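PDB 3M1G: putative glutathione S-transferase from Corynebacterium glutamicum, which probably acts as a glutathione transferase, a thioredoxin-fold enzyme of the omega-like, ECM4-related branch of the GST superfamily. Local coordinates for residues W55-A67 with I136-V150. Numbering follows the deposited sequence.
Sequences WPVEAGRYRLVAA and ITVPALVEESSKKVV
Two antiparallel neighbours in the central sheet of the thioredoxin-like domain, strands 62-66 and 140-143, alternate hydrogen-bonded pairs (Arg63 with Val142, Val65 with Ala140) with non-hydrogen-bonded ones (Tyr62 with Glu143, Leu64 with Leu141). Val65 N reaches Ala140 O at 2.8 Å. Beyond the ladder Glu144 N still donates to Arg61 O, which also accepts a hydrogen bond from a water that in turn accepts from Ser145 N. At this end the side chain of Arg61, with CG anti to the backbone N (chi1 -174°) and extended from CG to NE, passes over the Tyr62 ring and grips Glu143 side-on: NE and NH2 both bond to Glu143 OE2, at 2.9 and 3.0 Å, with guanidinium and carboxylate nearly coplanar. Arg61 NH1 bridges to Glu58, while Glu143 OE1 accepts from Ser146 OG, so each carboxylate oxygen has a partner. Strand 140-143 continues through a hairpin into strand 149-151, whose Val150 lies against Trp55; Val150 CG1 sits 3.6 Å above the centroid of the five-membered ring, a CH-pi contact, and CG2 lies over the six-membered part. Glu143 meets the same indole at its edge, and Trp55 NE1 bonds to Asp33. On the other face Val65 CG2 touches Val142 CG2 at 3.7 Å. The cis peptide bond before Pro139 matches the cis-proline loop of thioredoxin folds; here Val138 CG1 packs 3.6 Å from Ala67 N, and the Ala67 side chain lies near Cys70, the predicted nucleophile.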
ATOM      1  N   TRP A  55     -23.386  -6.752  37.816  1.00 20.31           N
ATOM      2  CA  TRP A  55     -23.246  -8.171  38.007  1.00 20.60           C
ATOM      3  C   TRP A  55     -21.958  -8.415  38.833  1.00 19.44           C
ATOM      4  O   TRP A  55     -21.101  -7.560  38.871  1.00 19.89           O
ATOM      5  CB  TRP A  55     -23.098  -8.866  36.659  1.00 19.65           C
ATOM      6  CG  TRP A  55     -24.211  -8.721  35.700  1.00 21.52           C
ATOM      7  CD1 TRP A  55     -24.685  -7.551  35.144  1.00 23.03           C
ATOM      8  CD2 TRP A  55     -25.007  -9.779  35.128  1.00 21.79           C
ATOM      9  NE1 TRP A  55     -25.702  -7.829  34.268  1.00 20.88           N
ATOM     10  CE2 TRP A  55     -25.919  -9.182  34.232  1.00 21.97           C
ATOM     11  CE3 TRP A  55     -25.013 -11.167  35.264  1.00 21.42           C
ATOM     12  CZ2 TRP A  55     -26.857  -9.934  33.483  1.00 23.11           C
ATOM     13  CZ3 TRP A  55     -25.909 -11.907  34.517  1.00 23.38           C
ATOM     14  CH2 TRP A  55     -26.833 -11.282  33.633  1.00 22.13           C
ATOM     15  N   PRO A  56     -21.844  -9.578  39.477  1.00 18.81           N
ATOM     16  CA  PRO A  56     -20.711  -9.877  40.326  1.00 18.93           C
ATOM     17  C   PRO A  56     -19.549 -10.498  39.600  1.00 19.06           C
ATOM     18  O   PRO A  56     -19.753 -11.382  38.762  1.00 19.14           O
ATOM     19  CB  PRO A  56     -21.289 -10.874  41.340  1.00 18.81           C
ATOM     20  CG  PRO A  56     -22.320 -11.601  40.564  1.00 20.71           C
ATOM     21  CD  PRO A  56     -22.932 -10.564  39.647  1.00 18.01           C
ATOM     22  N   VAL A  57     -18.334 -10.047  39.904  1.00 20.01           N
ATOM     23  CA  VAL A  57     -17.139 -10.789  39.431  1.00 20.12           C
ATOM     24  C   VAL A  57     -17.109 -12.145  40.150  1.00 21.09           C
ATOM     25  O   VAL A  57     -17.366 -12.224  41.363  1.00 22.05           O
ATOM     26  CB  VAL A  57     -15.836 -10.039  39.642  1.00 20.22           C
ATOM     27  CG1 VAL A  57     -15.811  -8.707  38.851  1.00 17.49           C
ATOM     28  CG2 VAL A  57     -15.575  -9.783  41.143  1.00 25.24           C
ATOM     29  N   GLU A  58     -16.950 -13.208  39.366  1.00 21.48           N
ATOM     30  CA  GLU A  58     -16.739 -14.551  39.844  1.00 21.48           C
ATOM     31  C   GLU A  58     -16.224 -15.415  38.711  1.00 20.65           C
ATOM     32  O   GLU A  58     -16.468 -15.110  37.540  1.00 21.03           O
ATOM     33  CB  GLU A  58     -18.030 -15.167  40.420  1.00 22.45           C
ATOM     34  CG  GLU A  58     -19.186 -15.194  39.459  1.00 22.05           C
ATOM     35  CD  GLU A  58     -20.469 -15.725  40.090  1.00 22.29           C
ATOM     36  OE1 GLU A  58     -20.664 -16.967  40.152  1.00 21.02           O
ATOM     37  OE2 GLU A  58     -21.321 -14.874  40.478  1.00 20.32           O
ATOM     38  N   ALA A  59     -15.519 -16.487  39.075  1.00 19.40           N
ATOM     39  CA  ALA A  59     -14.928 -17.390  38.134  1.00 20.27           C
ATOM     40  C   ALA A  59     -15.990 -18.317  37.555  1.00 20.91           C
ATOM     41  O   ALA A  59     -16.895 -18.764  38.262  1.00 20.24           O
ATOM     42  CB  ALA A  59     -13.798 -18.257  38.820  1.00 19.94           C
ATOM     43  N   GLY A  60     -15.827 -18.677  36.294  1.00 20.65           N
ATOM     44  CA  GLY A  60     -16.645 -19.742  35.717  1.00 21.85           C
ATOM     45  C   GLY A  60     -18.085 -19.320  35.402  1.00 21.85           C
ATOM     46  O   GLY A  60     -18.912 -20.181  35.179  1.00 22.20           O
ATOM     47  N   ARG A  61     -18.403 -18.026  35.414  1.00 20.00           N
ATOM     48  CA  ARG A  61     -19.780 -17.607  35.120  1.00 20.10           C
ATOM     49  C   ARG A  61     -19.919 -16.974  33.713  1.00 19.86           C
ATOM     50  O   ARG A  61     -20.970 -17.107  33.080  1.00 19.02           O
ATOM     51  CB  ARG A  61     -20.295 -16.621  36.162  1.00 20.35           C
ATOM     52  CG  ARG A  61     -21.792 -16.248  36.012  1.00 20.16           C
ATOM     53  CD  ARG A  61     -22.305 -15.501  37.230  1.00 20.81           C
ATOM     54  NE  ARG A  61     -23.698 -15.041  37.082  1.00 20.72           N
ATOM     55  CZ  ARG A  61     -24.408 -14.466  38.049  1.00 22.60           C
ATOM     56  NH1 ARG A  61     -23.877 -14.243  39.265  1.00 22.75           N
ATOM     57  NH2 ARG A  61     -25.646 -14.071  37.812  1.00 23.56           N
ATOM     58  N   TYR A  62     -18.877 -16.299  33.260  1.00 19.30           N
ATOM     59  CA  TYR A  62     -18.951 -15.484  32.049  1.00 20.14           C
ATOM     60  C   TYR A  62     -17.994 -15.935  30.947  1.00 21.51           C
ATOM     61  O   TYR A  62     -16.914 -16.516  31.205  1.00 20.60           O
ATOM     62  CB  TYR A  62     -18.646 -14.019  32.381  1.00 19.60           C
ATOM     63  CG  TYR A  62     -19.403 -13.477  33.547  1.00 19.55           C
ATOM     64  CD1 TYR A  62     -20.751 -13.159  33.435  1.00 20.57           C
ATOM     65  CD2 TYR A  62     -18.777 -13.333  34.805  1.00 19.95           C
ATOM     66  CE1 TYR A  62     -21.448 -12.669  34.499  1.00 21.09           C
ATOM     67  CE2 TYR A  62     -19.450 -12.849  35.879  1.00 18.79           C
ATOM     68  CZ  TYR A  62     -20.795 -12.527  35.748  1.00 22.04           C
ATOM     69  OH  TYR A  62     -21.486 -12.027  36.828  1.00 20.04           O
ATOM     70  N   ARG A  63     -18.391 -15.628  29.705  1.00 22.63           N
ATOM     71  CA  ARG A  63     -17.599 -15.926  28.517  1.00 22.75           C
ATOM     72  C   ARG A  63     -17.356 -14.652  27.729  1.00 22.70           C
ATOM     73  O   ARG A  63     -18.281 -13.859  27.516  1.00 21.37           O
ATOM     74  CB  ARG A  63     -18.346 -16.943  27.631  1.00 23.75           C
ATOM     75  CG  ARG A  63     -17.689 -17.225  26.275  1.00 26.45           C
ATOM     76  CD  ARG A  63     -18.470 -18.291  25.490  1.00 30.06           C
ATOM     77  NE  ARG A  63     -18.288 -19.545  26.185  1.00 39.62           N
ATOM     78  CZ  ARG A  63     -17.425 -20.493  25.829  1.00 45.54           C
ATOM     79  NH1 ARG A  63     -16.713 -20.404  24.709  1.00 47.18           N
ATOM     80  NH2 ARG A  63     -17.331 -21.578  26.583  1.00 50.46           N
ATOM     81  N   LEU A  64     -16.100 -14.455  27.310  1.00 22.05           N
ATOM     82  CA  LEU A  64     -15.764 -13.388  26.387  1.00 22.05           C
ATOM     83  C   LEU A  64     -15.974 -13.905  24.961  1.00 21.72           C
ATOM     84  O   LEU A  64     -15.393 -14.911  24.564  1.00 21.08           O
ATOM     85  CB  LEU A  64     -14.323 -12.918  26.567  1.00 21.54           C
ATOM     86  CG  LEU A  64     -13.823 -11.835  25.612  1.00 21.39           C
ATOM     87  CD1 LEU A  64     -14.601 -10.518  25.828  1.00 20.60           C
ATOM     88  CD2 LEU A  64     -12.282 -11.639  25.805  1.00 19.65           C
ATOM     89  N   VAL A  65     -16.845 -13.230  24.220  1.00 21.95           N
ATOM     90  CA  VAL A  65     -17.145 -13.640  22.865  1.00 22.66           C
ATOM     91  C   VAL A  65     -16.455 -12.584  22.011  1.00 23.33           C
ATOM     92  O   VAL A  65     -16.753 -11.394  22.119  1.00 22.52           O
ATOM     93  CB  VAL A  65     -18.648 -13.701  22.567  1.00 22.67           C
ATOM     94  CG1 VAL A  65     -18.889 -14.007  21.007  1.00 24.07           C
ATOM     95  CG2 VAL A  65     -19.347 -14.766  23.462  1.00 22.78           C
ATOM     96  N   ALA A  66     -15.477 -13.030  21.233  1.00 23.65           N
ATOM     97  CA  ALA A  66     -14.606 -12.139  20.477  1.00 24.51           C
ATOM     98  C   ALA A  66     -14.444 -12.632  19.027  1.00 25.30           C
ATOM     99  O   ALA A  66     -14.992 -13.689  18.642  1.00 26.52           O
ATOM    100  CB  ALA A  66     -13.236 -12.039  21.188  1.00 24.00           C
ATOM    101  N   ALA A  67     -13.750 -11.857  18.200  1.00 25.00           N
ATOM    102  CA  ALA A  67     -13.407 -12.291  16.834  1.00 24.88           C
ATOM    103  C   ALA A  67     -11.967 -11.884  16.602  1.00 24.15           C
ATOM    104  O   ALA A  67     -11.577 -10.742  16.929  1.00 24.08           O
ATOM    105  CB  ALA A  67     -14.338 -11.616  15.778  1.00 24.78           C
ATOM    106  N   ILE A 136     -25.234 -11.713  17.735  1.00 45.34           N
ATOM    107  CA  ILE A 136     -24.818 -10.716  18.738  1.00 44.57           C
ATOM    108  C   ILE A 136     -23.581  -9.860  18.350  1.00 43.32           C
ATOM    109  O   ILE A 136     -22.659 -10.303  17.644  1.00 43.33           O
ATOM    110  CB  ILE A 136     -24.583 -11.344  20.168  1.00 45.21           C
ATOM    111  CG1 ILE A 136     -23.269 -12.157  20.235  1.00 45.57           C
ATOM    112  CG2 ILE A 136     -25.817 -12.166  20.642  1.00 45.76           C
ATOM    113  CD1 ILE A 136     -22.732 -12.313  21.668  1.00 43.22           C
ATOM    114  N   THR A 137     -23.591  -8.626  18.844  1.00 41.69           N
ATOM    115  CA  THR A 137     -22.445  -7.708  18.753  1.00 40.58           C
ATOM    116  C   THR A 137     -21.209  -8.225  19.539  1.00 38.64           C
ATOM    117  O   THR A 137     -21.337  -8.699  20.680  1.00 36.86           O
ATOM    118  CB  THR A 137     -22.839  -6.306  19.301  1.00 40.80           C
ATOM    119  OG1 THR A 137     -24.047  -5.863  18.666  1.00 42.20           O
ATOM    120  CG2 THR A 137     -21.729  -5.287  19.072  1.00 40.41           C
ATOM    121  N   VAL A 138     -20.042  -8.115  18.898  1.00 36.18           N
ATOM    122  CA  VAL A 138     -18.753  -8.545  19.436  1.00 35.08           C
ATOM    123  C   VAL A 138     -17.845  -7.323  19.596  1.00 32.12           C
ATOM    124  O   VAL A 138     -17.925  -6.407  18.783  1.00 32.49           O
ATOM    125  CB  VAL A 138     -18.111  -9.563  18.456  1.00 35.85           C
ATOM    126  CG1 VAL A 138     -16.616  -9.681  18.679  1.00 38.66           C
ATOM    127  CG2 VAL A 138     -18.803 -10.925  18.552  1.00 37.77           C
ATOM    128  N   PRO A 139     -16.992  -7.274  20.644  1.00 28.56           N
ATOM    129  CA  PRO A 139     -16.864  -8.217  21.759  1.00 27.22           C
ATOM    130  C   PRO A 139     -18.027  -8.069  22.732  1.00 25.46           C
ATOM    131  O   PRO A 139     -18.618  -6.998  22.818  1.00 25.30           O
ATOM    132  CB  PRO A 139     -15.565  -7.796  22.445  1.00 26.66           C
ATOM    133  CG  PRO A 139     -15.453  -6.312  22.173  1.00 27.00           C
ATOM    134  CD  PRO A 139     -16.141  -6.093  20.831  1.00 27.89           C
ATOM    135  N   ALA A 140     -18.319  -9.153  23.441  1.00 24.13           N
ATOM    136  CA  ALA A 140     -19.339  -9.186  24.473  1.00 23.89           C
ATOM    137  C   ALA A 140     -18.931 -10.122  25.595  1.00 23.58           C
ATOM    138  O   ALA A 140     -18.254 -11.133  25.367  1.00 24.11           O
ATOM    139  CB  ALA A 140     -20.706  -9.633  23.889  1.00 22.51           C
ATOM    140  N   LEU A 141     -19.352  -9.776  26.815  1.00 23.25           N
ATOM    141  CA  LEU A 141     -19.323 -10.735  27.931  1.00 23.28           C
ATOM    142  C   LEU A 141     -20.716 -11.323  28.075  1.00 23.10           C
ATOM    143  O   LEU A 141     -21.721 -10.592  28.099  1.00 21.55           O
ATOM    144  CB  LEU A 141     -18.832 -10.072  29.227  1.00 22.88           C
ATOM    145  CG  LEU A 141     -17.348  -9.679  29.268  1.00 24.67           C
ATOM    146  CD1 LEU A 141     -17.137  -8.687  30.436  1.00 25.36           C
ATOM    147  CD2 LEU A 141     -16.528 -10.968  29.459  1.00 27.96           C
ATOM    148  N   VAL A 142     -20.762 -12.655  28.076  1.00 23.26           N
ATOM    149  CA  VAL A 142     -21.992 -13.423  28.059  1.00 23.31           C
ATOM    150  C   VAL A 142     -22.063 -14.336  29.294  1.00 23.75           C
ATOM    151  O   VAL A 142     -21.072 -14.974  29.645  1.00 22.70           O
ATOM    152  CB  VAL A 142     -22.038 -14.296  26.777  1.00 23.61           C
ATOM    153  CG1 VAL A 142     -23.240 -15.167  26.759  1.00 25.27           C
ATOM    154  CG2 VAL A 142     -22.031 -13.364  25.505  1.00 26.70           C
ATOM    155  N   GLU A 143     -23.223 -14.390  29.944  1.00 23.65           N
ATOM    156  CA  GLU A 143     -23.426 -15.323  31.043  1.00 24.37           C
ATOM    157  C   GLU A 143     -23.606 -16.703  30.443  1.00 26.71           C
ATOM    158  O   GLU A 143     -24.586 -16.914  29.723  1.00 27.80           O
ATOM    159  CB  GLU A 143     -24.635 -14.929  31.903  1.00 23.97           C
ATOM    160  CG  GLU A 143     -24.929 -15.940  33.011  1.00 22.42           C
ATOM    161  CD  GLU A 143     -26.043 -15.532  33.939  1.00 24.29           C
ATOM    162  OE1 GLU A 143     -27.183 -15.289  33.478  1.00 25.14           O
ATOM    163  OE2 GLU A 143     -25.792 -15.512  35.164  1.00 21.54           O
ATOM    164  N   GLU A 144     -22.661 -17.612  30.677  1.00 27.86           N
ATOM    165  CA  GLU A 144     -22.693 -18.946  30.050  1.00 30.32           C
ATOM    166  C   GLU A 144     -23.992 -19.729  30.268  1.00 30.86           C
ATOM    167  O   GLU A 144     -24.504 -20.325  29.353  1.00 31.81           O
ATOM    168  CB  GLU A 144     -21.550 -19.826  30.546  1.00 30.98           C
ATOM    169  CG  GLU A 144     -20.194 -19.611  29.863  1.00 34.49           C
ATOM    170  CD  GLU A 144     -19.077 -20.361  30.607  1.00 40.24           C
ATOM    171  OE1 GLU A 144     -19.417 -21.256  31.402  1.00 45.57           O
ATOM    172  OE2 GLU A 144     -17.880 -20.075  30.428  1.00 42.83           O
ATOM    173  N   SER A 145     -24.520 -19.742  31.478  1.00 31.08           N
ATOM    174  CA  SER A 145     -25.686 -20.593  31.754  1.00 31.21           C
ATOM    175  C   SER A 145     -26.951 -20.137  31.028  1.00 31.13           C
ATOM    176  O   SER A 145     -27.749 -20.954  30.620  1.00 31.38           O
ATOM    177  CB  SER A 145     -25.972 -20.656  33.253  1.00 30.71           C
ATOM    178  OG  SER A 145     -26.343 -19.385  33.760  1.00 31.23           O
ATOM    179  N   SER A 146     -27.148 -18.832  30.918  1.00 30.79           N
ATOM    180  CA  SER A 146     -28.393 -18.270  30.391  1.00 30.25           C
ATOM    181  C   SER A 146     -28.225 -17.750  28.966  1.00 30.71           C
ATOM    182  O   SER A 146     -29.192 -17.369  28.345  1.00 30.69           O
ATOM    183  CB  SER A 146     -28.812 -17.082  31.259  1.00 29.52           C
ATOM    184  OG  SER A 146     -27.827 -16.031  31.137  1.00 26.62           O
ATOM    185  N   LYS A 147     -26.990 -17.668  28.480  1.00 31.06           N
ATOM    186  CA  LYS A 147     -26.668 -16.932  27.268  1.00 31.82           C
ATOM    187  C   LYS A 147     -27.087 -15.467  27.229  1.00 30.69           C
ATOM    188  O   LYS A 147     -27.110 -14.891  26.158  1.00 30.81           O
ATOM    189  CB  LYS A 147     -27.249 -17.635  26.025  1.00 33.43           C
ATOM    190  CG  LYS A 147     -26.377 -18.743  25.497  1.00 38.14           C
ATOM    191  CD  LYS A 147     -26.453 -19.974  26.361  1.00 43.19           C
ATOM    192  CE  LYS A 147     -25.813 -21.176  25.658  1.00 47.29           C
ATOM    193  NZ  LYS A 147     -26.547 -21.608  24.413  1.00 49.55           N
ATOM    194  N   LYS A 148     -27.403 -14.833  28.348  1.00 29.65           N
ATOM    195  CA  LYS A 148     -27.698 -13.408  28.290  1.00 30.05           C
ATOM    196  C   LYS A 148     -26.412 -12.611  28.031  1.00 28.65           C
ATOM    197  O   LYS A 148     -25.359 -12.879  28.624  1.00 27.77           O
ATOM    198  CB  LYS A 148     -28.270 -12.874  29.591  1.00 30.67           C
ATOM    199  CG  LYS A 148     -29.676 -13.283  29.979  1.00 37.33           C
ATOM    200  CD  LYS A 148     -30.209 -12.293  31.089  1.00 43.14           C
ATOM    201  CE  LYS A 148     -30.478 -10.836  30.495  1.00 46.42           C
ATOM    202  NZ  LYS A 148     -29.315  -9.862  30.512  1.00 47.36           N
ATOM    203  N   VAL A 149     -26.524 -11.574  27.222  1.00 27.45           N
ATOM    204  CA  VAL A 149     -25.412 -10.674  27.017  1.00 26.62           C
ATOM    205  C   VAL A 149     -25.393  -9.730  28.199  1.00 25.85           C
ATOM    206  O   VAL A 149     -26.342  -8.987  28.436  1.00 24.75           O
ATOM    207  CB  VAL A 149     -25.538  -9.870  25.721  1.00 27.27           C
ATOM    208  CG1 VAL A 149     -24.404  -8.832  25.628  1.00 24.85           C
ATOM    209  CG2 VAL A 149     -25.525 -10.814  24.503  1.00 27.13           C
ATOM    210  N   VAL A 150     -24.296  -9.784  28.952  1.00 24.50           N
ATOM    211  CA  VAL A 150     -24.077  -8.892  30.089  1.00 23.00           C
ATOM    212  C   VAL A 150     -23.663  -7.512  29.628  1.00 23.78           C
ATOM    213  O   VAL A 150     -24.263  -6.507  30.038  1.00 24.62           O
ATOM    214  CB  VAL A 150     -23.031  -9.500  31.045  1.00 22.67           C
ATOM    215  CG1 VAL A 150     -22.735  -8.541  32.187  1.00 21.22           C
ATOM    216  CG2 VAL A 150     -23.539 -10.877  31.531  1.00 20.37           C
TER
HETATM  217  O   HOH W   1     -23.011 -18.825  33.617  1.00 23.49           O
HETATM  218  O   HOH W   2     -16.400 -18.815  32.531  1.00 22.65           O